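Local structure of member of DUF4221 family (Bacteroides vulgatus, 3S9J) at residues 305-310 with 316-321; 271-274 with 279-282; 242-247 with 263-268; 330-335 with 355-360. The protein is of unknown function but folds as a six-bladed beta-propeller, with sodium ions bound in the crystal. One frame throughout, in Å; residues are numbered along the deposited sequence. Where two conformers were deposited one is given.

Contact 1: residues 305-310 with 316-321; sequences SVIVLN and IGETKF
Ser305 OG donates a hydrogen bond of 2.7 Å to Glu318 OE2, which receives it on the lone pair directed away from OE1. The serine holds its OG between backbone N and carbonyl carbon (chi1 67°), while Glu318 stretches out along the same face of the sheet to meet it. OE2 also pairs with the hydroxyl of Ser238 and OE1 forms a salt bridge to Arg239, so the buried carboxylate is gripped at both oxygens. The backbones form an antiparallel hairpin, the outer two strands of a four-stranded propeller blade. Val306 and Thr319 exchange a pair of bonds, with Val306 N to Thr319 O at 2.9 Å. Further along, Val308 N reaches Gly317 O at 2.8 Å. Val308 O takes Ile316 N at 2.9 Å and, weakly, Gly317 N at 3.5 Å; two residues thus face one, a classic beta bulge. Gly317 is almost fully extended there (phi 177°), a conformation glycine adopts easily. Ile307 lies alongside Glu318, its CG1 3.6 Å from Glu318 CD. On the other face Val306 CG2 meets Phe321 CE1 at 3.6 Å, and the phenyl ring also stacks on Phe304. Beside the bulge, Val308 CG1 packs against Ile316 CG1 at 3.7 Å. The Ser305-Glu318 face thus holds a buried polar cluster beside Ile307, where the arginine and two hydroxyls probably favour ionised Glu318; the face of Val306 and Val308, covered by strand 8-19 of the next blade, is mainly apolar, though Thr319 OG1 bonds to Leu10 N.

Contact 2: residues 271-274 with 279-282; sequences MYDK and YYRF
Tyr272 and Tyr279 set their rings against each other across a beta hairpin, the inner two strands of a propeller blade. The planes are inclined at 41° with centroids 5.0 Å apart, neither a stack nor an edge-to-face pair. What touches is Tyr272 CD1, which lies over one face of the Tyr279 ring, off toward its rim, 3.4 Å from CE2 of that residue. Tyr279 turns CG anti to its carbonyl carbon (chi1 -59°), and the end of its ring comes across to Tyr272, whose own ring runs forward along its strand. Both hydroxyls find partners beyond the pair, Tyr272 OH at Asn277 and Tyr279 OH at Asn206; tyrosine thus combines a packing face with a polar end. Between the strands, Met271 and Tyr280 form a hydrogen-bonded pair, with Tyr280 N to Met271 O at 2.8 Å. The opposite face of the sheet carries Met271, Asp273 and Tyr280. Met271, a selenomethionine here, bends at its last torsion and brings SE obliquely to the Phe282 ring, 3.9 Å from CE1, a Met-aromatic contact. Val333 and Leu338 of the next blade cover this side. The Asp273 carboxylate is turned 46° from the Tyr280 ring, and its OD2 is shared by two donors: Arg276 NE, in a salt bridge, and Tyr280 OH, whose 2.7 Å hydrogen bond OD2 accepts on the lone pair directed away from OD1.

Contact 3: residues 242-247 with 263-268; sequences KSMKPK and ENPRYW
The nearest CA atoms of the two segments, 8.3 Å apart, belong to Met244 and Arg266, too far for any strand pairing. Residues 242-247 run as an irregular loop, while 263-268 leave the end of helix 255-263, pass Pro265 and enter strand 266-273. The gap is bridged mainly by one long side chain, that of Met244, a selenomethionine here. Its CG sits between backbone N and carbonyl carbon (chi1 68°), and the chain bends at its last torsion to lay CE near Pro265. There CE lies 3.6 Å from Pro265 O and 4.0 Å from Pro265 CB. SE passes over the backbone at Arg266 CA, then meets Tyr267 CE2 at 4.0 Å, an oblique Met-aromatic contact. A flexible, unbranched apolar chain suits a space bounded by proline, backbone and ring. Beyond the ring, a water in its plane accepts from Tyr267 OH at 2.6 Å and donates to Lys242 O at 2.9 Å; the same hydroxyl also bonds to Ser238 N. Across this contact the loop is therefore probably held by van der Waals packing and a water bridge, while Asp220 fixes Ser243 and Met244 through hydrogen bonds.

Contact 4: residues 330-335 with 355-360; sequences MSFVGR and LVFTCF
Phe332 drives the edge of its ring into the face of Phe357, a T-shaped pair within the propeller blade that closes the ring: strand 8-19 from the N terminus completes a sheet otherwise built from the C-terminal end of the chain. The two segments are not neighbours in that sheet. Strand 337-341 runs between them, and the contact arches over one of its faces. The bump is Phe332 CE1, poised above the centre of the Phe357 ring at 3.7 Å from its plane and touching Phe357 CE1 at 3.8 Å. The planes stand at 81° with centroids 5.0 Å apart, so the edge at Phe332 CE1 is turned toward the pi face. Phe332 places its CG between backbone N and carbonyl carbon (chi1 72°), tipping the ring across the sheet toward its partner. Tyr339, on the intervening strand, stacks with the Phe332 ring. Flat, wholly apolar phenylalanine suits this buried seam, which Met31 of the neighbouring blade also packs against. Two residues back on each strand, the bent selenomethionine Met330 crosses obliquely against Leu355, its CE meeting one leucine methyl, CD1, at 3.9 Å. Between the two points of packing, the carbonyl oxygen Met330 O lies close to the plane of the Phe357 ring, at its edge, 3.5 Å from CE1.

In the fold
Followed from the N terminus, the contacts come in series; none encloses or crosses another. Contact 3 comes first, closing the long excursion that contains helix 255-263 and delivering the chain into strand 266-273. Contact 2 then closes the first hairpin of that blade, and contact 1 the second, after the connection between strands 278-284 and 304-309; backbone bonds between those strands merge the two hairpins into one four-stranded sheet. Contact 4, last, spans strand 337-341 in the next blade, where the chain's two ends meet. The blades join where Met271 packs on Val333 and Phe321 on Phe360, whereas contacts 3 and 4 stay about 7 Å apart at their nearest atoms.

Contact 1: residues 305-310 with 316-321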
loop_
_atom_site.group_PDB
_atom_site.type_symbol
_atom_site.label_atom_id
_atom_site.label_comp_id
_atom_site.label_asym_id
_atom_site.label_seq_id
_atom_site.Cartn_x
_atom_site.Cartn_y
_atom_site.Cartn_z
ATOM N N SER A 305 8.946 4.957 -12.379
ATOM C CA SER A 305 9.938 5.780 -11.763
ATOM C C SER A 305 9.633 5.917 -10.281
ATOM O O SER A 305 8.533 5.622 -9.825
ATOM C CB SER A 305 9.990 7.167 -12.423
ATOM O OG SER A 305 8.816 7.908 -12.174
ATOM N N VAL A 306 10.626 6.410 -9.554
ATOM C CA VAL A 306 10.457 6.801 -8.161
ATOM C C VAL A 306 10.938 8.216 -7.974
ATOM O O VAL A 306 12.103 8.540 -8.256
ATOM C CB VAL A 306 11.216 5.865 -7.219
ATOM C CG1 VAL A 306 11.051 6.346 -5.770
ATOM C CG2 VAL A 306 10.704 4.403 -7.388
ATOM N N ILE A 307 10.010 9.064 -7.548
ATOM C CA ILE A 307 10.265 10.454 -7.205
ATOM C C ILE A 307 10.668 10.519 -5.728
ATOM O O ILE A 307 10.000 9.932 -4.880
ATOM C CB ILE A 307 8.991 11.308 -7.399
ATOM C CG1 ILE A 307 8.454 11.181 -8.834
ATOM C CG2 ILE A 307 9.255 12.742 -6.959
ATOM C CD1 ILE A 307 6.953 11.464 -9.007
ATOM N N VAL A 308 11.747 11.232 -5.429
ATOM C CA VAL A 308 12.199 11.445 -4.062
ATOM C C VAL A 308 11.833 12.869 -3.627
ATOM O O VAL A 308 12.167 13.827 -4.310
ATOM C CB VAL A 308 13.722 11.230 -3.916
ATOM C CG1 VAL A 308 14.138 11.415 -2.446
ATOM C CG2 VAL A 308 14.123 9.828 -4.415
ATOM N N LEU A 309 11.124 13.004 -2.510
ATOM C CA LEU A 309 10.779 14.308 -1.966
ATOM C C LEU A 309 11.410 14.430 -0.582
ATOM O O LEU A 309 11.485 13.441 0.163
ATOM C CB LEU A 309 9.266 14.479 -1.843
ATOM C CG LEU A 309 8.449 14.337 -3.134
ATOM C CD1 LEU A 309 7.891 12.897 -3.327
ATOM C CD2 LEU A 309 7.320 15.388 -3.181
ATOM N N ASN A 310 11.856 15.627 -0.227
ATOM C CA ASN A 310 12.408 15.823 1.107
ATOM C C ASN A 310 11.278 16.049 2.111
ATOM O O ASN A 310 10.109 15.967 1.742
ATOM C CB ASN A 310 13.472 16.947 1.130
ATOM C CG ASN A 310 12.908 18.313 0.808
ATOM O OD1 ASN A 310 11.703 18.555 0.911
ATOM N ND2 ASN A 310 13.794 19.232 0.437
ATOM N N ILE A 316 13.380 16.363 -4.913
ATOM C CA ILE A 316 14.840 16.464 -4.957
ATOM C C ILE A 316 15.477 15.516 -5.984
ATOM O O ILE A 316 16.669 15.607 -6.265
ATOM C CB ILE A 316 15.501 16.316 -3.561
ATOM C CG1 ILE A 316 15.095 15.007 -2.848
ATOM C CG2 ILE A 316 15.163 17.518 -2.718
ATOM C CD1 ILE A 316 16.014 14.647 -1.665
ATOM N N GLY A 317 14.678 14.617 -6.558
ATOM C CA GLY A 317 15.161 13.770 -7.627
ATOM C C GLY A 317 14.130 12.775 -8.094
ATOM O O GLY A 317 13.052 12.623 -7.486
ATOM N N GLU A 318 14.457 12.098 -9.187
ATOM C CA GLU A 318 13.575 11.096 -9.741
ATOM C C GLU A 318 14.380 10.134 -10.567
ATOM O O GLU A 318 15.159 10.563 -11.433
ATOM C CB GLU A 318 12.466 11.745 -10.593
ATOM C CG GLU A 318 11.479 10.732 -11.179
ATOM C CD GLU A 318 10.316 11.344 -11.949
ATOM O OE1 GLU A 318 10.249 12.591 -12.084
ATOM O OE2 GLU A 318 9.458 10.544 -12.405
ATOM N N THR A 319 14.184 8.841 -10.336
ATOM C CA THR A 319 14.940 7.827 -11.053
ATOM C C THR A 319 13.987 6.905 -11.801
ATOM O O THR A 319 12.991 6.457 -11.251
ATOM C CB THR A 319 15.825 7.041 -10.079
ATOM O OG1 THR A 319 16.855 7.910 -9.595
ATOM C CG2 THR A 319 16.431 5.816 -10.747
ATOM N N LYS A 320 14.286 6.635 -13.065
ATOM C CA LYS A 320 13.436 5.791 -13.917
ATOM C C LYS A 320 13.963 4.357 -13.860
ATOM O O LYS A 320 15.165 4.123 -13.742
ATOM C CB LYS A 320 13.449 6.328 -15.362
ATOM C CG LYS A 320 12.258 5.930 -16.257
ATOM C CD LYS A 320 12.024 7.031 -17.339
ATOM C CE LYS A 320 11.717 6.480 -18.719
ATOM N NZ LYS A 320 10.539 5.569 -18.748
ATOM N N PHE A 321 13.047 3.402 -13.900
ATOM C CA PHE A 321 13.374 1.992 -13.824
ATOM C C PHE A 321 12.817 1.257 -15.019
ATOM O O PHE A 321 11.744 1.594 -15.538
ATOM C CB PHE A 321 12.774 1.371 -12.562
ATOM C CG PHE A 321 13.366 1.898 -11.286
ATOM C CD1 PHE A 321 12.948 3.105 -10.754
ATOM C CD2 PHE A 321 14.313 1.174 -10.600
ATOM C CE1 PHE A 321 13.486 3.594 -9.591
ATOM C CE2 PHE A 321 14.844 1.670 -9.422
ATOM C CZ PHE A 321 14.422 2.881 -8.928
#

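Contact 2: residues 271-274 with 279-282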
loop_
_atom_site.group_PDB
_atom_site.type_symbol
_atom_site.label_atom_id
_atom_site.label_comp_id
_atom_site.label_asym_id
_atom_site.label_seq_id
_atom_site.Cartn_x
_atom_site.Cartn_y
_atom_site.Cartn_z
HETATM N N MSE A 271 5.382 6.566 -0.011
HETATM C CA MSE A 271 6.044 5.885 1.093
HETATM C C MSE A 271 6.929 6.854 1.854
HETATM O O MSE A 271 7.747 7.555 1.260
HETATM C CB MSE A 271 6.895 4.721 0.579
HETATM C CG MSE A 271 6.150 3.748 -0.194
HETATM SE SE MSE A 271 7.330 2.265 -0.698
HETATM C CE MSE A 271 8.072 1.838 0.650
ATOM N N TYR A 272 6.788 6.862 3.176
ATOM C CA TYR A 272 7.652 7.645 4.037
ATOM C C TYR A 272 8.848 6.814 4.458
ATOM O O TYR A 272 8.703 5.651 4.794
ATOM C CB TYR A 272 6.885 8.097 5.288
ATOM C CG TYR A 272 7.739 8.864 6.261
ATOM C CD1 TYR A 272 8.425 9.977 5.855
ATOM C CD2 TYR A 272 7.831 8.486 7.584
ATOM C CE1 TYR A 272 9.229 10.683 6.738
ATOM C CE2 TYR A 272 8.638 9.198 8.486
ATOM C CZ TYR A 272 9.324 10.288 8.059
ATOM O OH TYR A 272 10.135 11.023 8.915
ATOM N N ASP A 273 10.035 7.415 4.400
ATOM C CA ASP A 273 11.279 6.804 4.844
ATOM C C ASP A 273 11.630 7.433 6.203
ATOM O O ASP A 273 12.099 8.586 6.259
ATOM C CB ASP A 273 12.371 7.100 3.799
ATOM C CG ASP A 273 13.727 6.496 4.136
ATOM O OD1 ASP A 273 14.036 6.290 5.343
ATOM O OD2 ASP A 273 14.488 6.232 3.157
ATOM N N LYS A 274 11.385 6.673 7.277
ATOM C CA LYS A 274 11.574 7.145 8.668
ATOM C C LYS A 274 13.048 7.302 9.035
ATOM O O LYS A 274 13.357 7.998 9.987
ATOM C CB LYS A 274 10.867 6.212 9.686
ATOM C CG LYS A 274 11.448 4.788 9.824
ATOM C CD LYS A 274 10.476 3.779 10.555
ATOM C CE LYS A 274 10.766 2.270 10.161
ATOM N NZ LYS A 274 10.087 1.065 10.900
ATOM N N TYR A 279 10.401 11.110 1.330
ATOM C CA TYR A 279 9.274 10.362 0.783
ATOM C C TYR A 279 9.622 9.851 -0.599
ATOM O O TYR A 279 10.379 10.488 -1.332
ATOM C CB TYR A 279 8.025 11.237 0.681
ATOM C CG TYR A 279 7.574 11.818 1.995
ATOM C CD1 TYR A 279 8.161 12.986 2.500
ATOM C CD2 TYR A 279 6.567 11.199 2.742
ATOM C CE1 TYR A 279 7.754 13.517 3.740
ATOM C CE2 TYR A 279 6.150 11.726 3.962
ATOM C CZ TYR A 279 6.746 12.872 4.455
ATOM O OH TYR A 279 6.338 13.390 5.657
ATOM N N TYR A 280 9.050 8.708 -0.948
ATOM C CA TYR A 280 9.167 8.124 -2.281
ATOM C C TYR A 280 7.770 8.032 -2.893
ATOM O O TYR A 280 6.867 7.432 -2.296
ATOM C CB TYR A 280 9.784 6.727 -2.231
ATOM C CG TYR A 280 11.095 6.664 -1.506
ATOM C CD1 TYR A 280 12.219 7.288 -2.013
ATOM C CD2 TYR A 280 11.223 5.951 -0.306
ATOM C CE1 TYR A 280 13.432 7.261 -1.335
ATOM C CE2 TYR A 280 12.447 5.907 0.378
ATOM C CZ TYR A 280 13.548 6.551 -0.153
ATOM O OH TYR A 280 14.759 6.538 0.521
ATOM N N ARG A 281 7.595 8.590 -4.085
ATOM C CA ARG A 281 6.365 8.388 -4.826
ATOM C C ARG A 281 6.665 7.612 -6.104
ATOM O O ARG A 281 7.513 8.003 -6.926
ATOM C CB ARG A 281 5.676 9.717 -5.156
ATOM C CG ARG A 281 4.252 9.514 -5.611
ATOM C CD ARG A 281 3.535 10.797 -6.002
ATOM N NE ARG A 281 2.105 10.549 -6.093
ATOM C CZ ARG A 281 1.219 11.324 -6.695
ATOM N NH1 ARG A 281 1.598 12.446 -7.322
ATOM N NH2 ARG A 281 -0.055 10.957 -6.689
ATOM N N PHE A 282 5.966 6.504 -6.280
ATOM C CA PHE A 282 6.147 5.677 -7.469
ATOM C C PHE A 282 5.212 6.183 -8.581
ATOM O O PHE A 282 4.068 6.559 -8.311
ATOM C CB PHE A 282 5.812 4.211 -7.148
ATOM C CG PHE A 282 6.880 3.482 -6.350
ATOM C CD1 PHE A 282 7.227 3.901 -5.068
ATOM C CD2 PHE A 282 7.519 2.377 -6.869
ATOM C CE1 PHE A 282 8.201 3.227 -4.346
ATOM C CE2 PHE A 282 8.497 1.702 -6.161
ATOM C CZ PHE A 282 8.830 2.124 -4.871
#

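Contact 3: residues 242-247 with 263-268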
loop_
_atom_site.group_PDB
_atom_site.type_symbol
_atom_site.label_atom_id
_atom_site.label_comp_id
_atom_site.label_asym_id
_atom_site.label_seq_id
_atom_site.Cartn_x
_atom_site.Cartn_y
_atom_site.Cartn_z
ATOM N N LYS A 242 2.883 13.652 -18.469
ATOM C CA LYS A 242 2.007 14.794 -18.667
ATOM C C LYS A 242 1.248 15.029 -17.356
ATOM O O LYS A 242 0.920 14.065 -16.647
ATOM C CB LYS A 242 1.034 14.411 -19.787
ATOM C CG LYS A 242 0.254 15.512 -20.385
ATOM C CD LYS A 242 -0.761 14.949 -21.397
ATOM C CE LYS A 242 -1.563 16.064 -22.048
ATOM N NZ LYS A 242 -0.659 16.902 -22.854
ATOM N N SER A 243 0.964 16.282 -17.038
ATOM C CA SER A 243 0.147 16.600 -15.860
ATOM C C SER A 243 -1.202 15.903 -15.951
ATOM O O SER A 243 -1.767 15.777 -17.038
ATOM C CB SER A 243 -0.024 18.115 -15.709
ATOM O OG SER A 243 -0.964 18.395 -14.702
HETATM N N MSE A 244 -1.709 15.400 -14.816
HETATM C CA MSE A 244 -2.971 14.658 -14.822
HETATM C C MSE A 244 -3.903 14.973 -13.659
HETATM O O MSE A 244 -3.479 15.434 -12.575
HETATM C CB MSE A 244 -2.694 13.145 -14.846
HETATM C CG MSE A 244 -2.077 12.596 -13.596
HETATM SE SE MSE A 244 -1.897 10.640 -13.610
HETATM C CE MSE A 244 -0.628 10.503 -14.980
ATOM N N LYS A 245 -5.184 14.712 -13.917
ATOM C CA LYS A 245 -6.222 14.609 -12.894
ATOM C C LYS A 245 -6.957 13.285 -13.113
ATOM O O LYS A 245 -6.867 12.691 -14.197
ATOM C CB LYS A 245 -7.207 15.791 -12.955
ATOM C CG LYS A 245 -6.535 17.171 -12.871
ATOM C CD LYS A 245 -7.184 18.134 -11.840
ATOM C CE LYS A 245 -8.588 18.595 -12.219
ATOM N NZ LYS A 245 -9.091 19.676 -11.288
ATOM N N PRO A 246 -7.654 12.784 -12.081
ATOM C CA PRO A 246 -8.193 11.461 -12.236
ATOM C C PRO A 246 -9.259 11.356 -13.306
ATOM O O PRO A 246 -9.916 12.337 -13.664
ATOM C CB PRO A 246 -8.778 11.140 -10.835
ATOM C CG PRO A 246 -8.061 12.050 -9.916
ATOM C CD PRO A 246 -7.870 13.291 -10.713
ATOM N N LYS A 247 -9.346 10.162 -13.851
ATOM C CA LYS A 247 -10.337 9.835 -14.871
ATOM C C LYS A 247 -11.015 8.583 -14.364
ATOM O O LYS A 247 -10.418 7.506 -14.337
ATOM C CB LYS A 247 -9.684 9.576 -16.235
ATOM C CG LYS A 247 -10.532 10.054 -17.424
ATOM C CD LYS A 247 -11.628 9.077 -17.847
ATOM C CE LYS A 247 -11.232 8.264 -19.084
ATOM N NZ LYS A 247 -11.001 6.798 -18.808
ATOM N N GLU A 263 -3.235 0.167 -17.878
ATOM C CA GLU A 263 -2.168 0.497 -18.845
ATOM C C GLU A 263 -1.745 1.979 -18.843
ATOM O O GLU A 263 -0.571 2.288 -19.066
ATOM C CB GLU A 263 -2.574 0.058 -20.270
ATOM C CG GLU A 263 -3.604 0.972 -20.961
ATOM C CD GLU A 263 -4.256 0.425 -22.234
ATOM O OE1 GLU A 263 -3.856 -0.649 -22.785
ATOM O OE2 GLU A 263 -5.166 1.139 -22.759
ATOM N N ASN A 264 -2.683 2.876 -18.572
ATOM C CA ASN A 264 -2.409 4.325 -18.612
ATOM C C ASN A 264 -1.420 4.736 -17.522
ATOM O O ASN A 264 -1.287 4.048 -16.470
ATOM C CB ASN A 264 -3.704 5.102 -18.491
ATOM C CG ASN A 264 -4.485 5.175 -19.819
ATOM O OD1 ASN A 264 -3.942 4.918 -20.870
ATOM N ND2 ASN A 264 -5.757 5.549 -19.743
ATOM N N PRO A 265 -0.696 5.846 -17.742
ATOM C CA PRO A 265 0.177 6.320 -16.669
ATOM C C PRO A 265 -0.603 6.721 -15.423
ATOM O O PRO A 265 -1.741 7.172 -15.522
ATOM C CB PRO A 265 0.880 7.552 -17.302
ATOM C CG PRO A 265 -0.070 8.007 -18.348
ATOM C CD PRO A 265 -0.701 6.766 -18.899
ATOM N N ARG A 266 -0.016 6.513 -14.250
ATOM C CA ARG A 266 -0.629 6.917 -12.995
ATOM C C ARG A 266 0.402 6.805 -11.914
ATOM O O ARG A 266 1.454 6.173 -12.094
ATOM C CB ARG A 266 -1.821 6.033 -12.625
ATOM C CG ARG A 266 -1.511 4.566 -12.439
ATOM C CD ARG A 266 -2.750 3.829 -11.923
ATOM N NE ARG A 266 -2.631 2.374 -12.054
ATOM C CZ ARG A 266 -3.635 1.513 -11.858
ATOM N NH1 ARG A 266 -4.845 1.936 -11.513
ATOM N NH2 ARG A 266 -3.436 0.210 -12.032
ATOM N N TYR A 267 0.098 7.415 -10.781
ATOM C CA TYR A 267 0.945 7.270 -9.614
ATOM C C TYR A 267 0.530 5.999 -8.866
ATOM O O TYR A 267 -0.564 5.444 -9.078
ATOM C CB TYR A 267 0.901 8.539 -8.733
ATOM C CG TYR A 267 1.449 9.682 -9.555
ATOM C CD1 TYR A 267 2.819 9.852 -9.677
ATOM C CD2 TYR A 267 0.622 10.459 -10.336
ATOM C CE1 TYR A 267 3.356 10.820 -10.512
ATOM C CE2 TYR A 267 1.157 11.451 -11.173
ATOM C CZ TYR A 267 2.518 11.609 -11.259
ATOM O OH TYR A 267 3.054 12.569 -12.094
ATOM N N TRP A 268 1.434 5.527 -8.005
ATOM C CA TRP A 268 1.156 4.336 -7.194
ATOM C C TRP A 268 1.546 4.642 -5.740
ATOM O O TRP A 268 0.985 5.583 -5.183
ATOM C CB TRP A 268 1.771 3.054 -7.791
ATOM C CG TRP A 268 1.093 1.795 -7.324
ATOM C CD1 TRP A 268 1.631 0.806 -6.555
ATOM C CD2 TRP A 268 -0.247 1.408 -7.592
ATOM N NE1 TRP A 268 0.707 -0.177 -6.338
ATOM C CE2 TRP A 268 -0.462 0.169 -6.951
ATOM C CE3 TRP A 268 -1.307 1.995 -8.297
ATOM C CZ2 TRP A 268 -1.666 -0.498 -7.018
ATOM C CZ3 TRP A 268 -2.520 1.310 -8.354
ATOM C CH2 TRP A 268 -2.686 0.077 -7.713
HETATM O O HOH W 1 1.427 13.717 -13.801
#

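Contact 4: residues 330-335 with 355-360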
loop_
_atom_site.group_PDB
_atom_site.type_symbol
_atom_site.label_atom_id
_atom_site.label_comp_id
_atom_site.label_asym_id
_atom_site.label_seq_id
_atom_site.Cartn_x
_atom_site.Cartn_y
_atom_site.Cartn_z
HETATM N N MSE A 330 5.869 -5.021 -4.265
HETATM C CA MSE A 330 6.526 -5.487 -3.041
HETATM C C MSE A 330 7.762 -4.629 -2.774
HETATM O O MSE A 330 8.887 -4.952 -3.205
HETATM C CB MSE A 330 6.896 -6.957 -3.136
HETATM C CG MSE A 330 5.724 -7.902 -2.888
HETATM SE SE MSE A 330 6.285 -9.725 -2.529
HETATM C CE MSE A 330 7.027 -10.164 -4.285
ATOM N N SER A 331 7.526 -3.486 -2.144
ATOM C CA SER A 331 8.578 -2.533 -1.808
ATOM C C SER A 331 8.460 -2.196 -0.318
ATOM O O SER A 331 7.361 -2.241 0.237
ATOM C CB SER A 331 8.462 -1.251 -2.656
ATOM O OG SER A 331 8.749 -1.529 -4.013
ATOM N N PHE A 332 9.589 -1.887 0.309
ATOM C CA PHE A 332 9.598 -1.419 1.694
ATOM C C PHE A 332 10.824 -0.588 1.981
ATOM O O PHE A 332 11.853 -0.687 1.297
ATOM C CB PHE A 332 9.525 -2.582 2.681
ATOM C CG PHE A 332 10.795 -3.410 2.794
ATOM C CD1 PHE A 332 10.986 -4.529 1.974
ATOM C CD2 PHE A 332 11.768 -3.124 3.747
ATOM C CE1 PHE A 332 12.121 -5.309 2.069
ATOM C CE2 PHE A 332 12.935 -3.912 3.849
ATOM C CZ PHE A 332 13.105 -5.014 3.014
ATOM N N VAL A 333 10.718 0.264 2.988
ATOM C CA VAL A 333 11.887 1.039 3.428
ATOM C C VAL A 333 12.492 0.324 4.630
ATOM O O VAL A 333 11.791 0.049 5.611
ATOM C CB VAL A 333 11.507 2.457 3.835
ATOM C CG1 VAL A 333 12.772 3.236 4.377
ATOM C CG2 VAL A 333 10.868 3.204 2.648
ATOM N N GLY A 334 13.779 0.007 4.536
ATOM C CA GLY A 334 14.563 -0.559 5.623
ATOM C C GLY A 334 15.588 0.429 6.130
ATOM O O GLY A 334 15.716 1.530 5.599
ATOM N N ARG A 335 16.341 0.030 7.148
ATOM C CA ARG A 335 17.425 0.892 7.667
ATOM C C ARG A 335 18.365 1.402 6.584
ATOM O O ARG A 335 18.756 2.566 6.618
ATOM C CB ARG A 335 18.231 0.144 8.722
ATOM C CG ARG A 335 17.470 -0.132 10.003
ATOM C CD ARG A 335 18.301 -1.082 10.887
ATOM N NE ARG A 335 17.666 -1.311 12.171
ATOM C CZ ARG A 335 18.222 -1.959 13.197
ATOM N NH1 ARG A 335 19.439 -2.473 13.114
ATOM N NH2 ARG A 335 17.550 -2.078 14.321
ATOM N N LEU A 355 12.768 -15.018 -2.547
ATOM C CA LEU A 355 12.253 -13.648 -2.443
ATOM C C LEU A 355 13.425 -12.682 -2.437
ATOM O O LEU A 355 14.270 -12.711 -1.552
ATOM C CB LEU A 355 11.378 -13.449 -1.221
ATOM C CG LEU A 355 10.857 -12.057 -0.936
ATOM C CD1 LEU A 355 9.914 -11.547 -2.061
ATOM C CD2 LEU A 355 10.123 -12.095 0.446
ATOM N N VAL A 356 13.515 -11.850 -3.477
ATOM C CA VAL A 356 14.703 -11.031 -3.735
ATOM C C VAL A 356 14.318 -9.568 -3.758
ATOM O O VAL A 356 13.299 -9.208 -4.365
ATOM C CB VAL A 356 15.368 -11.373 -5.092
ATOM C CG1 VAL A 356 16.565 -10.471 -5.390
ATOM C CG2 VAL A 356 15.798 -12.846 -5.124
ATOM N N PHE A 357 15.127 -8.753 -3.095
ATOM C CA PHE A 357 14.996 -7.292 -3.103
ATOM C C PHE A 357 16.308 -6.633 -3.417
ATOM O O PHE A 357 17.359 -7.112 -2.991
ATOM C CB PHE A 357 14.543 -6.761 -1.727
ATOM C CG PHE A 357 13.217 -7.236 -1.273
ATOM C CD1 PHE A 357 12.063 -6.522 -1.589
ATOM C CD2 PHE A 357 13.103 -8.354 -0.465
ATOM C CE1 PHE A 357 10.837 -6.930 -1.140
ATOM C CE2 PHE A 357 11.878 -8.762 0.010
ATOM C CZ PHE A 357 10.733 -8.087 -0.342
ATOM N N THR A 358 16.264 -5.518 -4.148
ATOM C CA THR A 358 17.422 -4.672 -4.310
ATOM C C THR A 358 17.246 -3.419 -3.453
ATOM O O THR A 358 16.171 -2.820 -3.437
ATOM C CB THR A 358 17.637 -4.304 -5.778
ATOM O OG1 THR A 358 17.936 -5.504 -6.501
ATOM C CG2 THR A 358 18.785 -3.306 -5.913
ATOM N N CYS A 359 18.304 -3.047 -2.731
ATOM C CA CYS A 359 18.320 -1.851 -1.914
ATOM C C CYS A 359 18.817 -0.677 -2.737
ATOM O O CYS A 359 19.887 -0.758 -3.341
ATOM C CB CYS A 359 19.262 -2.047 -0.724
ATOM S SG CYS A 359 19.289 -0.650 0.404
ATOM N N PHE A 360 18.030 0.386 -2.770
ATOM C CA PHE A 360 18.385 1.624 -3.451
ATOM C C PHE A 360 18.705 2.715 -2.465
ATOM O O PHE A 360 17.898 3.023 -1.597
ATOM C CB PHE A 360 17.257 2.070 -4.375
ATOM C CG PHE A 360 17.085 1.160 -5.534
ATOM C CD1 PHE A 360 17.815 1.364 -6.701
ATOM C CD2 PHE A 360 16.274 0.043 -5.431
ATOM C CE1 PHE A 360 17.703 0.488 -7.773
ATOM C CE2 PHE A 360 16.159 -0.841 -6.471
ATOM C CZ PHE A 360 16.886 -0.632 -7.662
#